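Long-range contact in nitrite oxidoreductase subunit B (Kuenenia stuttgartiensis, PDB 7B04), which probably carries electrons through its iron-sulfur clusters as the NarH-like beta subunit of the nitrite oxidoreductase complex of an anammox bacterium: residues K371-F383 with K388-H400. Sequence-based numbering, arbitrary orientation.
Sequences KKFTMYNDTVIGF and KEVVRTTVEEPIH
A classic beta bulge sets two residues, Val390 and Val391, against the single Gly382 in the hairpin of strands 379-383 and 389-394. Gly382 O takes a nearly straight bond from Val390 N (3.0 Å, 176°) and a weak one from Val391 N. Val391 CG1 packs 3.6 Å from Gly382 CA. Beyond the bulge the pairing is regular antiparallel, and Val380 and Thr393 exchange backbone bonds. Their side chains lie side by side, and Thr393 OG1 hydrogen-bonds Asn109 OD1 of the neighbouring subunit A. At the far end Asn377 centres an inverse gamma turn. With CG anti to the backbone N (chi1 -178°), its amide reaches across to 388-400. Glu396 N donates to Asn377 OD1 at 3.0 Å, from above the carbonyl plane. Asn377 gives Glu396 N its acceptor, and an alanine here is likely to leave that N-H without its mate, where the chain leaves the hairpin along subunit A. On the face of Thr379 and Ile381, Arg392 CG passes Thr379 CG2 at a slant, and the chain then runs alongside Ile381. It bends at chi3 (-66°), laying the Arg392 guanidinium against Ile381 CD1. The same turn brings Arg392 NE within 3.0 Å of Glu389 OE2, a salt bridge within one strand.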
# COMPACT_ATOMS: atom_id res chain seq x y z
N LYS A 371 -10.98 31.71 15.13
CA LYS A 371 -10.10 32.21 16.18
C LYS A 371 -8.69 32.37 15.62
O LYS A 371 -8.38 31.87 14.53
CB LYS A 371 -10.17 31.36 17.46
CG LYS A 371 -9.51 30.01 17.48
CD LYS A 371 -9.80 29.40 18.85
CE LYS A 371 -9.00 28.15 19.13
NZ LYS A 371 -9.26 27.67 20.52
N LYS A 372 -7.84 33.05 16.37
CA LYS A 372 -6.51 33.44 15.91
C LYS A 372 -5.46 32.38 16.22
O LYS A 372 -5.36 31.89 17.35
CB LYS A 372 -6.12 34.77 16.54
CG LYS A 372 -4.64 35.10 16.47
CD LYS A 372 -4.41 36.58 16.74
CE LYS A 372 -3.06 36.83 17.38
NZ LYS A 372 -2.24 37.78 16.57
N PHE A 373 -4.69 32.02 15.20
CA PHE A 373 -3.61 31.03 15.30
C PHE A 373 -2.27 31.71 15.04
O PHE A 373 -2.10 32.37 14.01
CB PHE A 373 -3.82 29.89 14.30
CG PHE A 373 -2.64 28.97 14.18
CD1 PHE A 373 -2.42 27.98 15.13
CD2 PHE A 373 -1.75 29.09 13.13
CE1 PHE A 373 -1.34 27.13 15.02
CE2 PHE A 373 -0.67 28.24 13.02
CZ PHE A 373 -0.46 27.26 13.97
N THR A 374 -1.34 31.56 15.98
CA THR A 374 0.03 32.01 15.81
C THR A 374 0.97 30.83 15.97
O THR A 374 0.75 29.95 16.80
CB THR A 374 0.41 33.12 16.81
OG1 THR A 374 0.56 32.55 18.12
CG2 THR A 374 -0.64 34.21 16.84
N MET A 375 2.02 30.81 15.15
CA MET A 375 2.95 29.69 15.12
C MET A 375 4.37 30.20 15.28
O MET A 375 4.77 31.15 14.59
CB MET A 375 2.82 28.89 13.82
CG MET A 375 3.80 27.73 13.69
SD MET A 375 3.58 26.84 12.14
CE MET A 375 4.11 28.07 10.96
N TYR A 376 5.13 29.56 16.17
CA TYR A 376 6.50 29.91 16.48
C TYR A 376 7.38 28.72 16.14
O TYR A 376 6.93 27.57 16.16
CB TYR A 376 6.66 30.28 17.96
CG TYR A 376 5.64 31.29 18.47
CD1 TYR A 376 6.00 32.61 18.71
CD2 TYR A 376 4.33 30.91 18.72
CE1 TYR A 376 5.06 33.53 19.17
CE2 TYR A 376 3.39 31.82 19.17
CZ TYR A 376 3.76 33.13 19.40
OH TYR A 376 2.84 34.05 19.85
N ASN A 377 8.64 28.98 15.77
CA ASN A 377 9.56 27.88 15.45
C ASN A 377 10.26 27.40 16.72
O ASN A 377 11.47 27.58 16.92
CB ASN A 377 10.56 28.30 14.39
CG ASN A 377 11.50 27.16 14.01
OD1 ASN A 377 11.26 26.43 13.05
ND2 ASN A 377 12.57 27.01 14.77
N ASP A 378 9.48 26.78 17.60
CA ASP A 378 10.06 26.32 18.85
C ASP A 378 10.79 25.01 18.64
O ASP A 378 10.56 24.28 17.67
CB ASP A 378 9.00 26.10 19.93
CG ASP A 378 8.02 27.25 20.04
OD1 ASP A 378 8.44 28.43 19.99
OD2 ASP A 378 6.82 26.97 20.21
N THR A 379 11.71 24.74 19.55
CA THR A 379 12.48 23.50 19.56
C THR A 379 11.95 22.64 20.70
O THR A 379 12.09 23.00 21.88
CB THR A 379 13.97 23.80 19.74
OG1 THR A 379 14.47 24.47 18.58
CG2 THR A 379 14.74 22.52 19.96
N VAL A 380 11.32 21.52 20.36
CA VAL A 380 10.79 20.60 21.35
C VAL A 380 11.85 19.55 21.65
O VAL A 380 12.57 19.10 20.76
CB VAL A 380 9.47 19.96 20.87
CG1 VAL A 380 9.69 19.12 19.62
CG2 VAL A 380 8.84 19.12 21.98
N ILE A 381 11.96 19.18 22.93
CA ILE A 381 13.02 18.30 23.40
C ILE A 381 12.39 17.19 24.23
O ILE A 381 11.52 17.44 25.07
CB ILE A 381 14.07 19.06 24.23
CG1 ILE A 381 14.68 20.20 23.41
CG2 ILE A 381 15.16 18.12 24.71
CD1 ILE A 381 15.43 21.21 24.24
N GLY A 382 12.83 15.96 24.00
CA GLY A 382 12.35 14.81 24.74
C GLY A 382 13.47 14.16 25.54
O GLY A 382 14.62 14.11 25.08
N PHE A 383 13.13 13.67 26.72
CA PHE A 383 14.10 13.08 27.63
C PHE A 383 13.72 11.64 27.97
O PHE A 383 12.55 11.26 27.92
CB PHE A 383 14.24 13.90 28.92
CG PHE A 383 14.55 15.34 28.67
CD1 PHE A 383 15.85 15.77 28.48
CD2 PHE A 383 13.53 16.28 28.62
CE1 PHE A 383 16.13 17.10 28.25
CE2 PHE A 383 13.80 17.60 28.39
CZ PHE A 383 15.10 18.02 28.21
N LYS A 388 17.98 12.08 30.56
CA LYS A 388 18.94 12.35 29.47
C LYS A 388 18.16 12.71 28.21
O LYS A 388 17.11 12.13 27.98
CB LYS A 388 19.91 11.18 29.33
CG LYS A 388 21.06 11.38 28.35
CD LYS A 388 22.26 10.48 28.63
CE LYS A 388 22.77 9.65 27.46
NZ LYS A 388 23.09 8.26 27.86
N GLU A 389 18.67 13.66 27.44
CA GLU A 389 18.01 14.06 26.18
C GLU A 389 18.18 12.91 25.18
O GLU A 389 19.27 12.40 25.08
CB GLU A 389 18.66 15.34 25.68
CG GLU A 389 18.32 15.68 24.26
CD GLU A 389 18.59 17.11 23.87
OE1 GLU A 389 18.89 17.87 24.75
OE2 GLU A 389 18.51 17.44 22.71
N VAL A 390 17.12 12.55 24.48
CA VAL A 390 17.11 11.48 23.49
C VAL A 390 16.63 11.95 22.13
O VAL A 390 16.88 11.25 21.13
CB VAL A 390 16.26 10.30 24.00
CG1 VAL A 390 16.88 9.70 25.25
CG2 VAL A 390 14.85 10.75 24.29
N VAL A 391 15.96 13.10 22.03
CA VAL A 391 15.40 13.56 20.77
C VAL A 391 15.28 15.08 20.83
O VAL A 391 15.16 15.68 21.90
CB VAL A 391 14.03 12.89 20.49
CG1 VAL A 391 12.96 13.44 21.43
CG2 VAL A 391 13.63 13.08 19.04
N ARG A 392 15.33 15.71 19.65
CA ARG A 392 15.13 17.14 19.53
C ARG A 392 14.79 17.47 18.08
O ARG A 392 15.39 16.91 17.16
CB ARG A 392 16.37 17.92 19.98
CG ARG A 392 16.33 19.40 19.65
CD ARG A 392 17.60 20.10 20.10
NE ARG A 392 17.75 20.10 21.55
CZ ARG A 392 18.60 20.88 22.21
NH1 ARG A 392 19.37 21.73 21.55
NH2 ARG A 392 18.67 20.81 23.53
N THR A 393 13.84 18.39 17.88
CA THR A 393 13.48 18.82 16.54
C THR A 393 12.83 20.20 16.62
O THR A 393 12.44 20.66 17.70
CB THR A 393 12.54 17.82 15.86
OG1 THR A 393 12.40 18.16 14.47
CG2 THR A 393 11.17 17.84 16.51
N THR A 394 12.72 20.84 15.47
CA THR A 394 12.11 22.16 15.34
C THR A 394 10.70 22.03 14.78
O THR A 394 10.35 21.05 14.11
CB THR A 394 12.95 23.07 14.44
OG1 THR A 394 13.05 22.50 13.13
CG2 THR A 394 14.34 23.26 15.03
N VAL A 395 9.87 23.04 15.05
CA VAL A 395 8.49 23.03 14.58
C VAL A 395 8.43 23.34 13.09
O VAL A 395 7.64 22.74 12.35
CB VAL A 395 7.64 24.01 15.41
CG1 VAL A 395 6.26 24.17 14.80
CG2 VAL A 395 7.53 23.54 16.85
N GLU A 396 9.26 24.26 12.62
CA GLU A 396 9.25 24.71 11.24
C GLU A 396 10.54 24.31 10.54
O GLU A 396 11.60 24.22 11.17
CB GLU A 396 9.04 26.23 11.16
CG GLU A 396 8.78 26.77 9.78
CD GLU A 396 7.37 26.54 9.33
OE1 GLU A 396 6.55 26.10 10.16
OE2 GLU A 396 7.07 26.79 8.14
N GLU A 397 10.45 24.07 9.24
CA GLU A 397 11.59 23.60 8.47
C GLU A 397 12.53 24.75 8.15
O GLU A 397 12.08 25.86 7.82
CB GLU A 397 11.13 22.95 7.17
CG GLU A 397 10.62 21.53 7.32
CD GLU A 397 11.74 20.51 7.33
OE1 GLU A 397 12.73 20.71 6.60
OE2 GLU A 397 11.63 19.51 8.07
N PRO A 398 13.84 24.53 8.22
CA PRO A 398 14.80 25.55 7.79
C PRO A 398 14.88 25.62 6.27
O PRO A 398 14.39 24.74 5.55
CB PRO A 398 16.12 25.08 8.41
CG PRO A 398 15.97 23.61 8.49
CD PRO A 398 14.51 23.35 8.79
N ILE A 399 15.51 26.69 5.79
CA ILE A 399 15.68 26.95 4.37
C ILE A 399 17.16 27.22 4.11
O ILE A 399 17.79 28.02 4.81
CB ILE A 399 14.83 28.14 3.90
CG1 ILE A 399 13.35 27.74 3.86
CG2 ILE A 399 15.28 28.60 2.51
CD1 ILE A 399 12.39 28.91 4.02
N HIS A 400 17.72 26.52 3.14
CA HIS A 400 19.12 26.72 2.77
C HIS A 400 19.22 27.34 1.38
O HIS A 400 18.46 26.98 0.48
CB HIS A 400 19.88 25.40 2.79
CG HIS A 400 19.87 24.73 4.13
ND1 HIS A 400 19.45 23.42 4.30
CD2 HIS A 400 20.21 25.18 5.36
CE1 HIS A 400 19.54 23.10 5.57
NE2 HIS A 400 20.00 24.14 6.23